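Local coordinates for protein purine nucleoside phosphorylase (Schistosoma mansoni, PDB 6B2L) that catalyses the reversible phosphorolysis of purine nucleosides such as inosine and guanosine, releasing the free base and ribose 1-phosphate, at residues A[242-247]-A[260-265]; A[113-118]-A[235-240]; A[120-125]-A[217-222]. One frame throughout, in Å; residues are numbered along the deposited sequence.

Contact 1: A[242-247]-A[260-265]; sequences LIANNS and EKVLAV. With 2IM (piperidin-2-imine), chain I.
One wall of what is probably the purine-base pocket, occupied here by piperidin-2-imine, is built where the end of strand 236-246 packs against the first turns of helix 259-283 and A244 meets V262 beside the ligand. The axes of 242-246 and 260-265 pass 8.0 Å apart at 138°, and the small A244 lets the backbones approach, its CA lying 5.4 Å from that of V262. A244 CB touches V262 CG2 at 4.0 Å, and both methyls lie against ring carbon C2 of the ligand, so the hydrocarbon part of the fragment rests on an apolar corner. One turn further along the helix, V265 straddles the strand backbone: with CG1 anti to its backbone N, that methyl reaches I243 O at 3.7 Å, while CG2 lies against A244 O. L242 closes this end, its CG packing on V265 CG1 at 4.3 Å. The polar end of the site belongs to N245. Its CG sits between the backbone N and the carbonyl carbon (chi1 71°), which turns the amide towards the ligand, and OD1 accepts a hydrogen bond from 2IM N2 at 2.8 Å. N245 ND2 donates to S247 OG at 3.1 Å along a bent path, 140° at the hydrogen and tilted from the amide plane, and also to D250. S247 OG is in turn bonded to E203, which also hydrogen-bonds to the ligand. The amide flip of N245 is thereby fixed, with its carbonyl oxygen presented to the ligand. This chemistry implies a pocket divided between an apolar wall of A244 and V262 and an acceptor pair, N245 and E203, consistent with the Asn and Glu that recognise the 6-oxopurine base in trimeric purine nucleoside phosphorylases.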
ATOM      1  N   LEU A 242      -9.488  20.436 -10.152  1.00 21.95           N
ATOM      2  CA  LEU A 242     -10.884  20.850 -10.295  1.00 25.27           C
ATOM      3  C   LEU A 242     -11.760  19.942  -9.430  1.00 23.43           C
ATOM      4  O   LEU A 242     -11.696  18.704  -9.556  1.00 22.95           O
ATOM      5  CB  LEU A 242     -11.333  20.771 -11.756  1.00 25.35           C
ATOM      6  CG  LEU A 242     -12.828  20.949 -12.013  1.00 22.63           C
ATOM      7  CD1 LEU A 242     -13.322  22.334 -11.548  1.00 26.89           C
ATOM      8  CD2 LEU A 242     -13.058  20.805 -13.509  1.00 24.49           C
ATOM      9  N   ILE A 243     -12.565  20.541  -8.548  1.00 22.24           N
ATOM     10  CA  ILE A 243     -13.392  19.774  -7.610  1.00 22.23           C
ATOM     11  C   ILE A 243     -14.673  19.321  -8.293  1.00 22.07           C
ATOM     12  O   ILE A 243     -15.498  20.144  -8.700  1.00 23.77           O
ATOM     13  CB  ILE A 243     -13.717  20.600  -6.356  1.00 24.13           C
ATOM     14  CG1 ILE A 243     -12.419  21.105  -5.700  1.00 23.10           C
ATOM     15  CG2 ILE A 243     -14.538  19.771  -5.377  1.00 26.56           C
ATOM     16  CD1 ILE A 243     -11.422  19.993  -5.356  1.00 26.78           C
ATOM     17  N   ALA A 244     -14.871  17.996  -8.384  1.00 21.87           N
ATOM     18  CA  ALA A 244     -16.071  17.458  -9.021  1.00 22.37           C
ATOM     19  C   ALA A 244     -17.266  17.389  -8.075  1.00 21.33           C
ATOM     20  O   ALA A 244     -18.407  17.492  -8.525  1.00 25.59           O
ATOM     21  CB  ALA A 244     -15.790  16.069  -9.593  1.00 28.68           C
ATOM     22  N   ASN A 245     -17.022  17.249  -6.770  1.00 22.90           N
ATOM     23  CA  ASN A 245     -18.054  16.951  -5.770  1.00 20.43           C
ATOM     24  C   ASN A 245     -17.392  17.122  -4.412  1.00 27.67           C
ATOM     25  O   ASN A 245     -16.159  17.116  -4.325  1.00 25.24           O
ATOM     26  CB  ASN A 245     -18.601  15.531  -5.932  1.00 23.40           C
ATOM     27  CG  ASN A 245     -17.582  14.461  -5.509  1.00 28.08           C
ATOM     28  OD1 ASN A 245     -16.571  14.251  -6.176  1.00 27.08           O
ATOM     29  ND2 ASN A 245     -17.843  13.801  -4.390  1.00 25.80           N
ATOM     30  N   ASN A 246     -18.197  17.277  -3.344  1.00 23.79           N
ATOM     31  CA  ASN A 246     -17.672  17.211  -1.982  1.00 22.78           C
ATOM     32  C   ASN A 246     -18.072  15.857  -1.396  1.00 21.92           C
ATOM     33  O   ASN A 246     -19.259  15.610  -1.122  1.00 24.26           O
ATOM     34  CB  ASN A 246     -18.165  18.357  -1.099  1.00 25.08           C
ATOM     35  CG  ASN A 246     -17.491  18.351   0.225  1.00 23.58           C
ATOM     36  OD1 ASN A 246     -17.706  17.436   1.023  1.00 26.66           O
ATOM     37  ND2 ASN A 246     -16.590  19.330   0.461  1.00 28.43           N
ATOM     38  N   SER A 247     -17.083  14.975  -1.233  1.00 23.66           N
ATOM     39  CA  SER A 247     -17.350  13.600  -0.839  1.00 20.73           C
ATOM     40  C   SER A 247     -17.864  13.490   0.595  1.00 21.61           C
ATOM     41  O   SER A 247     -18.541  12.511   0.930  1.00 22.66           O
ATOM     42  CB  SER A 247     -16.073  12.767  -1.020  1.00 24.93           C
ATOM     43  OG  SER A 247     -15.730  12.732  -2.393  1.00 26.65           O
ATOM     44  N   GLU A 260     -20.071  10.112 -15.130  1.00 30.75           N
ATOM     45  CA  GLU A 260     -20.820  11.063 -15.954  1.00 48.01           C
ATOM     46  C   GLU A 260     -20.964  12.405 -15.244  1.00 28.48           C
ATOM     47  O   GLU A 260     -20.869  13.482 -15.876  1.00 28.91           O
ATOM     48  CB  GLU A 260     -22.187  10.475 -16.309  1.00 91.33           C
ATOM     49  CG  GLU A 260     -22.112   9.265 -17.246  1.00131.71           C
ATOM     50  CD  GLU A 260     -21.450   8.051 -16.610  1.00144.10           C
ATOM     51  OE1 GLU A 260     -21.788   7.720 -15.455  1.00149.97           O
ATOM     52  OE2 GLU A 260     -20.578   7.437 -17.261  1.00136.24           O
ATOM     53  N   LYS A 261     -21.191  12.383 -13.935  1.00 28.00           N
ATOM     54  CA  LYS A 261     -21.299  13.644 -13.202  1.00 34.23           C
ATOM     55  C   LYS A 261     -19.964  14.368 -13.171  1.00 32.22           C
ATOM     56  O   LYS A 261     -19.899  15.603 -13.297  1.00 29.24           O
ATOM     57  CB  LYS A 261     -21.774  13.399 -11.770  1.00 56.93           C
ATOM     58  CG  LYS A 261     -23.157  12.818 -11.601  1.00 83.99           C
ATOM     59  CD  LYS A 261     -23.487  12.817 -10.115  1.00105.49           C
ATOM     60  CE  LYS A 261     -24.628  11.903  -9.755  1.00128.09           C
ATOM     61  NZ  LYS A 261     -24.763  11.828  -8.279  1.00129.17           N
ATOM     62  N   VAL A 262     -18.883  13.608 -13.029  1.00 26.99           N
ATOM     63  CA  VAL A 262     -17.552  14.190 -13.003  1.00 24.73           C
ATOM     64  C   VAL A 262     -17.261  14.913 -14.308  1.00 25.94           C
ATOM     65  O   VAL A 262     -16.803  16.062 -14.308  1.00 26.39           O
ATOM     66  CB  VAL A 262     -16.514  13.093 -12.730  1.00 28.02           C
ATOM     67  CG1 VAL A 262     -15.096  13.637 -12.895  1.00 31.79           C
ATOM     68  CG2 VAL A 262     -16.698  12.551 -11.325  1.00 28.13           C
ATOM     69  N   LEU A 263     -17.511  14.247 -15.440  1.00 26.14           N
ATOM     70  CA  LEU A 263     -17.203  14.843 -16.737  1.00 25.13           C
ATOM     71  C   LEU A 263     -18.070  16.060 -17.021  1.00 24.49           C
ATOM     72  O   LEU A 263     -17.652  16.939 -17.775  1.00 25.62           O
ATOM     73  CB  LEU A 263     -17.387  13.842 -17.872  1.00 25.23           C
ATOM     74  CG  LEU A 263     -16.376  12.688 -17.978  1.00 41.57           C
ATOM     75  CD1 LEU A 263     -16.633  11.854 -19.226  1.00 58.82           C
ATOM     76  CD2 LEU A 263     -14.937  13.209 -17.993  1.00 45.22           C
ATOM     77  N   ALA A 264     -19.286  16.118 -16.465  1.00 24.46           N
ATOM     78  CA  ALA A 264     -20.119  17.308 -16.679  1.00 24.88           C
ATOM     79  C   ALA A 264     -19.556  18.528 -15.969  1.00 25.32           C
ATOM     80  O   ALA A 264     -19.664  19.654 -16.489  1.00 26.62           O
ATOM     81  CB  ALA A 264     -21.549  17.036 -16.215  1.00 29.30           C
ATOM     82  N   VAL A 265     -18.980  18.342 -14.774  1.00 24.48           N
ATOM     83  CA  VAL A 265     -18.264  19.450 -14.130  1.00 27.83           C
ATOM     84  C   VAL A 265     -17.066  19.881 -14.965  1.00 29.61           C
ATOM     85  O   VAL A 265     -16.803  21.080 -15.124  1.00 26.71           O
ATOM     86  CB  VAL A 265     -17.843  19.071 -12.702  1.00 27.32           C
ATOM     87  CG1 VAL A 265     -17.115  20.239 -12.052  1.00 27.75           C
ATOM     88  CG2 VAL A 265     -19.079  18.756 -11.911  1.00 28.17           C
TER
HETATM   89  N2  2IM I 308     -14.849  12.066  -6.138  0.97 26.33           N
HETATM   90  C1  2IM I 308     -13.984  11.999  -7.037  0.97 28.62           C
HETATM   91  N1  2IM I 308     -12.788  11.255  -6.796  0.97 23.26           N
HETATM   92  C4  2IM I 308     -11.699  11.144  -7.740  0.97 23.70           C
HETATM   93  C5  2IM I 308     -12.037  11.629  -9.150  0.97 31.79           C
HETATM   94  C3  2IM I 308     -12.908  12.861  -9.152  0.97 30.52           C
HETATM   95  C2  2IM I 308     -14.194  12.695  -8.376  0.97 25.94           C

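Contact 2: A[113-118]-A[235-240]; sequences LLITNL and IKVLAV. With 2IM (piperidin-2-imine), chain I; DMS (dimethyl sulfoxide), chain C.
L113 N donates to K236 O at 2.8 Å, one of five backbone hydrogen bonds that join the two segments as neighbouring parallel strands. L238 N returns a bond to L113 O, I115 N gives to L238 O at 2.9 Å, V240 N to I115 O, and N117 N gives to V240 O at 3.1 Å. Each of these acceptors except K236 O also meets a CA-H; the shortest such contact is T116 CA to V240 O, 3.2 Å. The strands belong to the central mixed sheet of the nucleoside phosphorylase fold, and helices cover both of its faces: helix 224-232 lies over L113, I115 and V237, helix 259-283 over L114 and T116. On the latter face L114 CD2 packs across L238 CB at 3.9 Å. The polar side chains find partners elsewhere. T116 OG1 bonds to G34 N, and the N117 amide, with CG set between the backbone N and the carbonyl carbon (chi1 64°), is held at both ends, OD1 by S241 OG and ND2 by T223 OG1. L118 N donates to the oxygen of a dimethyl sulfoxide, probably from the crystallisation liquor, at 2.7 Å; S35 N also binds this molecule.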
ATOM      1  N   LEU A 113       6.666  22.117 -15.426  1.00 23.50           N
ATOM      2  CA  LEU A 113       5.588  21.188 -15.773  1.00 21.76           C
ATOM      3  C   LEU A 113       4.299  21.670 -15.117  1.00 23.44           C
ATOM      4  O   LEU A 113       4.264  21.853 -13.892  1.00 23.25           O
ATOM      5  CB  LEU A 113       5.930  19.761 -15.324  1.00 23.98           C
ATOM      6  CG  LEU A 113       4.889  18.662 -15.484  1.00 21.93           C
ATOM      7  CD1 LEU A 113       4.594  18.408 -16.939  1.00 25.37           C
ATOM      8  CD2 LEU A 113       5.422  17.359 -14.874  1.00 24.23           C
ATOM      9  N   LEU A 114       3.250  21.899 -15.931  1.00 22.87           N
ATOM     10  CA  LEU A 114       1.926  22.308 -15.455  1.00 20.95           C
ATOM     11  C   LEU A 114       0.954  21.132 -15.554  1.00 24.51           C
ATOM     12  O   LEU A 114       0.882  20.496 -16.609  1.00 23.69           O
ATOM     13  CB  LEU A 114       1.403  23.492 -16.272  1.00 21.54           C
ATOM     14  CG  LEU A 114       2.365  24.682 -16.526  1.00 22.25           C
ATOM     15  CD1 LEU A 114       1.729  25.722 -17.482  1.00 25.50           C
ATOM     16  CD2 LEU A 114       2.730  25.359 -15.166  1.00 25.38           C
ATOM     17  N   ILE A 115       0.181  20.866 -14.478  1.00 22.08           N
ATOM     18  CA  ILE A 115      -0.684  19.674 -14.380  1.00 21.04           C
ATOM     19  C   ILE A 115      -2.083  20.047 -13.887  1.00 27.93           C
ATOM     20  O   ILE A 115      -2.217  20.837 -12.951  1.00 24.56           O
ATOM     21  CB  ILE A 115      -0.066  18.634 -13.426  1.00 23.01           C
ATOM     22  CG1 ILE A 115       1.360  18.278 -13.858  1.00 24.94           C
ATOM     23  CG2 ILE A 115      -0.952  17.361 -13.396  1.00 28.34           C
ATOM     24  CD1 ILE A 115       2.123  17.389 -12.841  1.00 25.85           C
ATOM     25  N   THR A 116      -3.137  19.487 -14.517  1.00 26.11           N
ATOM     26  CA  THR A 116      -4.499  19.591 -13.976  1.00 24.02           C
ATOM     27  C   THR A 116      -5.064  18.191 -13.728  1.00 25.20           C
ATOM     28  O   THR A 116      -4.596  17.200 -14.308  1.00 23.65           O
ATOM     29  CB  THR A 116      -5.451  20.396 -14.891  1.00 28.40           C
ATOM     30  OG1 THR A 116      -5.596  19.739 -16.173  1.00 27.18           O
ATOM     31  CG2 THR A 116      -4.926  21.844 -15.096  1.00 27.07           C
ATOM     32  N   ASN A 117      -6.041  18.106 -12.812  1.00 23.64           N
ATOM     33  CA  ASN A 117      -6.729  16.842 -12.529  1.00 22.37           C
ATOM     34  C   ASN A 117      -8.135  17.131 -12.006  1.00 26.57           C
ATOM     35  O   ASN A 117      -8.465  18.263 -11.655  1.00 22.38           O
ATOM     36  CB  ASN A 117      -5.959  15.963 -11.516  1.00 21.88           C
ATOM     37  CG  ASN A 117      -5.830  16.593 -10.139  1.00 21.96           C
ATOM     38  OD1 ASN A 117      -6.821  16.888  -9.475  1.00 25.96           O
ATOM     39  ND2 ASN A 117      -4.592  16.696  -9.661  1.00 24.66           N
ATOM     40  N   LEU A 118      -8.985  16.097 -12.014  1.00 23.00           N
ATOM     41  CA  LEU A 118     -10.285  16.111 -11.339  1.00 20.74           C
ATOM     42  C   LEU A 118     -10.179  15.398  -9.991  1.00 23.61           C
ATOM     43  O   LEU A 118      -9.562  14.330  -9.879  1.00 26.98           O
ATOM     44  CB  LEU A 118     -11.344  15.439 -12.205  1.00 26.23           C
ATOM     45  CG  LEU A 118     -11.789  16.255 -13.426  1.00 43.53           C
ATOM     46  CD1 LEU A 118     -12.159  15.320 -14.552  1.00 51.62           C
ATOM     47  CD2 LEU A 118     -12.961  17.143 -13.059  1.00 69.41           C
ATOM     48  N   ILE A 235      12.656  19.483 -12.238  1.00 20.41           N
ATOM     49  CA  ILE A 235      11.622  20.221 -12.961  1.00 20.29           C
ATOM     50  C   ILE A 235      10.640  20.834 -11.956  1.00 22.97           C
ATOM     51  O   ILE A 235      10.127  20.127 -11.074  1.00 24.53           O
ATOM     52  CB  ILE A 235      10.892  19.287 -13.950  1.00 20.88           C
ATOM     53  CG1 ILE A 235      11.871  18.806 -15.039  1.00 23.26           C
ATOM     54  CG2 ILE A 235       9.657  19.954 -14.574  1.00 22.83           C
ATOM     55  CD1 ILE A 235      11.295  17.812 -16.033  1.00 23.11           C
ATOM     56  N   LYS A 236      10.367  22.141 -12.093  1.00 24.19           N
ATOM     57  CA  LYS A 236       9.409  22.839 -11.229  1.00 23.59           C
ATOM     58  C   LYS A 236       7.985  22.460 -11.622  1.00 22.07           C
ATOM     59  O   LYS A 236       7.707  22.233 -12.801  1.00 23.85           O
ATOM     60  CB  LYS A 236       9.561  24.360 -11.362  1.00 26.68           C
ATOM     61  CG  LYS A 236      10.917  24.903 -10.942  1.00 30.73           C
ATOM     62  CD  LYS A 236      11.068  26.403 -11.335  1.00 42.15           C
ATOM     63  CE  LYS A 236      10.034  27.296 -10.685  1.00 78.83           C
ATOM     64  NZ  LYS A 236      10.212  28.737 -11.052  1.00 94.09           N
ATOM     65  N   VAL A 237       7.066  22.424 -10.631  1.00 22.23           N
ATOM     66  CA  VAL A 237       5.695  21.940 -10.851  1.00 21.24           C
ATOM     67  C   VAL A 237       4.647  22.914 -10.306  1.00 23.04           C
ATOM     68  O   VAL A 237       4.796  23.436  -9.193  1.00 23.59           O
ATOM     69  CB  VAL A 237       5.480  20.556 -10.196  1.00 21.90           C
ATOM     70  CG1 VAL A 237       3.983  20.176 -10.226  1.00 23.20           C
ATOM     71  CG2 VAL A 237       6.310  19.481 -10.880  1.00 21.32           C
ATOM     72  N   LEU A 238       3.569  23.140 -11.092  1.00 22.49           N
ATOM     73  CA  LEU A 238       2.288  23.674 -10.629  1.00 21.51           C
ATOM     74  C   LEU A 238       1.216  22.620 -10.901  1.00 24.00           C
ATOM     75  O   LEU A 238       1.112  22.141 -12.032  1.00 23.29           O
ATOM     76  CB  LEU A 238       1.900  24.976 -11.370  1.00 24.85           C
ATOM     77  CG  LEU A 238       0.490  25.563 -11.162  1.00 23.16           C
ATOM     78  CD1 LEU A 238       0.398  26.169  -9.786  1.00 28.53           C
ATOM     79  CD2 LEU A 238       0.157  26.654 -12.212  1.00 30.07           C
ATOM     80  N   ALA A 239       0.432  22.262  -9.881  1.00 21.34           N
ATOM     81  CA  ALA A 239      -0.651  21.289 -10.033  1.00 19.63           C
ATOM     82  C   ALA A 239      -1.949  21.868  -9.485  1.00 22.99           C
ATOM     83  O   ALA A 239      -1.954  22.424  -8.383  1.00 24.21           O
ATOM     84  CB  ALA A 239      -0.280  19.981  -9.312  1.00 22.36           C
ATOM     85  N   VAL A 240      -3.046  21.753 -10.258  1.00 23.66           N
ATOM     86  CA  VAL A 240      -4.332  22.365  -9.915  1.00 21.69           C
ATOM     87  C   VAL A 240      -5.420  21.301 -10.050  1.00 24.17           C
ATOM     88  O   VAL A 240      -5.539  20.664 -11.101  1.00 24.54           O
ATOM     89  CB  VAL A 240      -4.643  23.574 -10.811  1.00 24.79           C
ATOM     90  CG1 VAL A 240      -5.990  24.218 -10.420  1.00 29.85           C
ATOM     91  CG2 VAL A 240      -3.517  24.642 -10.703  1.00 26.62           C
TER
HETATM   92  N2  2IM I 308     -14.849  12.066  -6.138  0.97 26.33           N
HETATM   93  C1  2IM I 308     -13.984  11.999  -7.037  0.97 28.62           C
HETATM   94  N1  2IM I 308     -12.788  11.255  -6.796  0.97 23.26           N
HETATM   95  C4  2IM I 308     -11.699  11.144  -7.740  0.97 23.70           C
HETATM   96  C5  2IM I 308     -12.037  11.629  -9.150  0.97 31.79           C
HETATM   97  C3  2IM I 308     -12.908  12.861  -9.152  0.97 30.52           C
HETATM   98  C2  2IM I 308     -14.194  12.695  -8.376  0.97 25.94           C
HETATM   99  S   DMS C 302      -7.785  13.140 -13.966  0.93 43.43           S
HETATM  100  O   DMS C 302      -8.082  14.594 -14.112  0.93 71.17           O
HETATM  101  C1  DMS C 302      -6.836  12.517 -15.366  0.93 43.19           C
HETATM  102  C2  DMS C 302      -6.837  12.746 -12.508  0.93 37.06           C

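Contact 3: A[120-125]-A[217-222]; sequences GGINRK and DVVGMS. With 2IM (piperidin-2-imine), chain I.
N123 and D217 meet side by side at the end of an antiparallel strand pair, 112-121 with 218-220, in the mixed sheet of the phosphorylase fold. N123 ND2 donates to D217 OD1 at 2.8 Å, nearly straight (172°), with amide and carboxylate only 22° from coplanar. The backbone oxygen of D217 takes two donors from one face of its carbonyl: I122 N at 2.9 Å, 39° out of the plane, and N123 N at 3.2 Å. G121 and V218 come next as a non-hydrogen-bonded pair. Further along, G120 and V219 form a hydrogen-bonded pair through both N-H groups, each bond 2.9 Å. On the face of V219, its CG1 touches I122 CD1 at 4.1 Å, and helix 205-213 covers both residues. G120 CA lies 3.6 Å from the imine nitrogen N2 of the bound piperidin-2-imine. Outside this shell, V193 N bonds to D217 OD2, so the two carboxylate oxygens are held from the 120-125 loop on one side and strand 189-196 on the other, and the plane is fixed. The amide of N123 is set from its other end by an Asx turn, in which OD1 accepts from K125 N at 2.8 Å, in the carbonyl plane and on a lone pair.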
ATOM      1  N   GLY A 120     -11.998  14.701  -5.789  1.00 20.70           N
ATOM      2  CA  GLY A 120     -13.050  14.840  -4.794  1.00 21.42           C
ATOM      3  C   GLY A 120     -12.642  15.812  -3.697  1.00 22.19           C
ATOM      4  O   GLY A 120     -11.488  15.842  -3.253  1.00 22.62           O
ATOM      5  N   GLY A 121     -13.600  16.657  -3.289  1.00 21.52           N
ATOM      6  CA  GLY A 121     -13.374  17.565  -2.172  1.00 26.37           C
ATOM      7  C   GLY A 121     -13.612  16.906  -0.812  1.00 21.89           C
ATOM      8  O   GLY A 121     -14.622  16.223  -0.603  1.00 24.52           O
ATOM      9  N   ILE A 122     -12.683  17.136   0.113  1.00 21.26           N
ATOM     10  CA  ILE A 122     -12.772  16.676   1.490  1.00 21.36           C
ATOM     11  C   ILE A 122     -13.020  17.847   2.452  1.00 24.18           C
ATOM     12  O   ILE A 122     -13.957  17.817   3.249  1.00 27.23           O
ATOM     13  CB  ILE A 122     -11.491  15.899   1.878  1.00 22.03           C
ATOM     14  CG1 ILE A 122     -11.231  14.690   0.960  1.00 22.67           C
ATOM     15  CG2 ILE A 122     -11.544  15.454   3.343  1.00 27.02           C
ATOM     16  CD1 ILE A 122     -12.298  13.568   1.027  1.00 25.69           C
ATOM     17  N   ASN A 123     -12.185  18.886   2.386  1.00 24.69           N
ATOM     18  CA  ASN A 123     -12.387  20.112   3.176  1.00 27.90           C
ATOM     19  C   ASN A 123     -13.798  20.652   2.987  1.00 28.66           C
ATOM     20  O   ASN A 123     -14.300  20.763   1.858  1.00 26.93           O
ATOM     21  CB  ASN A 123     -11.338  21.153   2.744  1.00 34.59           C
ATOM     22  CG  ASN A 123     -11.285  22.387   3.659  1.00 36.32           C
ATOM     23  OD1 ASN A 123     -12.301  22.996   3.972  1.00 39.28           O
ATOM     24  ND2 ASN A 123     -10.077  22.751   4.074  1.00 36.51           N
ATOM     25  N   ARG A 124     -14.452  20.992   4.100  1.00 31.86           N
ATOM     26  CA  ARG A 124     -15.842  21.412   4.010  1.00 35.27           C
ATOM     27  C   ARG A 124     -16.017  22.746   3.290  1.00 27.60           C
ATOM     28  O   ARG A 124     -17.137  23.051   2.878  1.00 30.03           O
ATOM     29  CB  ARG A 124     -16.451  21.467   5.411  1.00 64.22           C
ATOM     30  CG  ARG A 124     -16.667  20.080   6.009  1.00104.70           C
ATOM     31  CD  ARG A 124     -17.145  20.159   7.444  1.00127.42           C
ATOM     32  NE  ARG A 124     -17.414  18.846   8.022  1.00111.86           N
ATOM     33  CZ  ARG A 124     -18.499  18.119   7.768  1.00 81.95           C
ATOM     34  NH1 ARG A 124     -19.426  18.560   6.924  1.00 62.10           N
ATOM     35  NH2 ARG A 124     -18.653  16.938   8.351  1.00 80.02           N
ATOM     36  N   LYS A 125     -14.955  23.531   3.097  1.00 33.34           N
ATOM     37  CA  LYS A 125     -15.090  24.779   2.344  1.00 32.75           C
ATOM     38  C   LYS A 125     -15.194  24.576   0.828  1.00 31.98           C
ATOM     39  O   LYS A 125     -15.464  25.546   0.107  1.00 36.75           O
ATOM     40  CB  LYS A 125     -13.905  25.709   2.629  1.00 56.79           C
ATOM     41  CG  LYS A 125     -13.785  26.159   4.065  1.00 81.73           C
ATOM     42  CD  LYS A 125     -12.791  27.300   4.178  1.00107.42           C
ATOM     43  CE  LYS A 125     -12.744  27.878   5.579  1.00134.65           C
ATOM     44  NZ  LYS A 125     -12.019  26.996   6.535  1.00152.00           N
ATOM     45  N   ASP A 217      -7.223  17.848   2.012  1.00 22.61           N
ATOM     46  CA  ASP A 217      -8.220  18.749   1.446  1.00 24.14           C
ATOM     47  C   ASP A 217      -8.944  18.162   0.236  1.00 26.30           C
ATOM     48  O   ASP A 217     -10.125  18.455   0.037  1.00 24.85           O
ATOM     49  CB  ASP A 217      -7.562  20.065   1.053  1.00 26.20           C
ATOM     50  CG  ASP A 217      -7.025  20.824   2.267  1.00 36.79           C
ATOM     51  OD1 ASP A 217      -7.851  21.346   3.041  1.00 38.99           O
ATOM     52  OD2 ASP A 217      -5.794  20.896   2.449  1.00 26.25           O
ATOM     53  N   VAL A 218      -8.258  17.384  -0.605  1.00 22.63           N
ATOM     54  CA  VAL A 218      -8.815  16.814  -1.834  1.00 21.96           C
ATOM     55  C   VAL A 218      -8.216  15.415  -2.003  1.00 22.82           C
ATOM     56  O   VAL A 218      -7.201  15.076  -1.393  1.00 23.50           O
ATOM     57  CB  VAL A 218      -8.546  17.690  -3.097  1.00 21.54           C
ATOM     58  CG1 VAL A 218      -9.026  19.113  -2.890  1.00 25.67           C
ATOM     59  CG2 VAL A 218      -7.052  17.737  -3.461  1.00 23.08           C
ATOM     60  N   VAL A 219      -8.852  14.589  -2.849  1.00 22.55           N
ATOM     61  CA  VAL A 219      -8.397  13.210  -3.117  1.00 19.89           C
ATOM     62  C   VAL A 219      -8.551  12.905  -4.607  1.00 21.64           C
ATOM     63  O   VAL A 219      -9.535  13.291  -5.246  1.00 21.42           O
ATOM     64  CB  VAL A 219      -9.168  12.173  -2.254  1.00 19.89           C
ATOM     65  CG1 VAL A 219     -10.649  12.244  -2.462  1.00 21.52           C
ATOM     66  CG2 VAL A 219      -8.616  10.736  -2.517  1.00 24.65           C
ATOM     67  N   GLY A 220      -7.553  12.240  -5.182  1.00 22.08           N
ATOM     68  CA  GLY A 220      -7.653  11.791  -6.561  1.00 20.67           C
ATOM     69  C   GLY A 220      -6.717  10.628  -6.855  1.00 19.36           C
ATOM     70  O   GLY A 220      -5.983  10.162  -5.977  1.00 20.98           O
ATOM     71  N   MET A 221      -6.714  10.203  -8.142  1.00 19.27           N
ATOM     72  CA  MET A 221      -6.044   8.974  -8.574  1.00 18.46           C
ATOM     73  C   MET A 221      -4.890   9.212  -9.543  1.00 21.73           C
ATOM     74  O   MET A 221      -4.527   8.290 -10.283  1.00 19.53           O
ATOM     75  CB  MET A 221      -7.056   8.029  -9.237  1.00 23.89           C
ATOM     76  CG  MET A 221      -8.298   7.760  -8.433  1.00 27.29           C
ATOM     77  SD  MET A 221      -9.487   6.782  -9.433  1.00 26.12           S
ATOM     78  CE  MET A 221     -10.909   6.953  -8.378  1.00 29.66           C
ATOM     79  N   SER A 222      -4.341  10.425  -9.590  1.00 18.86           N
ATOM     80  CA  SER A 222      -3.269  10.756 -10.552  1.00 20.84           C
ATOM     81  C   SER A 222      -2.242  11.677  -9.893  1.00 23.48           C
ATOM     82  O   SER A 222      -2.204  11.842  -8.671  1.00 20.96           O
ATOM     83  CB  SER A 222      -3.868  11.398 -11.804  1.00 23.01           C
ATOM     84  OG  SER A 222      -4.359  12.705 -11.537  1.00 26.89           O
TER
HETATM   85  N2  2IM I 308     -14.849  12.066  -6.138  0.97 26.33           N
HETATM   86  C1  2IM I 308     -13.984  11.999  -7.037  0.97 28.62           C
HETATM   87  N1  2IM I 308     -12.788  11.255  -6.796  0.97 23.26           N
HETATM   88  C4  2IM I 308     -11.699  11.144  -7.740  0.97 23.70           C
HETATM   89  C5  2IM I 308     -12.037  11.629  -9.150  0.97 31.79           C
HETATM   90  C3  2IM I 308     -12.908  12.861  -9.152  0.97 30.52           C
HETATM   91  C2  2IM I 308     -14.194  12.695  -8.376  0.97 25.94           C

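Strand 112-121 supplies a segment to contacts 2 and 3 and borders contact 1; strand 236-246 runs beside it from contact 2 into contact 1. The end of 112-121 pairs with strand 218-220 in contact 3, and L118 meets the helix of contact 1, with L118 CD1 3.8 Å from V262 CG1. Contact 1 continues the pairing of contact 2 through L242 N to N117 O, 2.8 Å. It joins contact 3 as well, since G121 N reaches N245 O and S247 N reaches G121 O, both at 2.8 Å. The centres of contacts 1 and 3 lie about 11 Å apart, those of 1 and 2 about 19 Å. All three touch piperidin-2-imine: contact 1 bonds it, while G120, V219 O and L118 O line it.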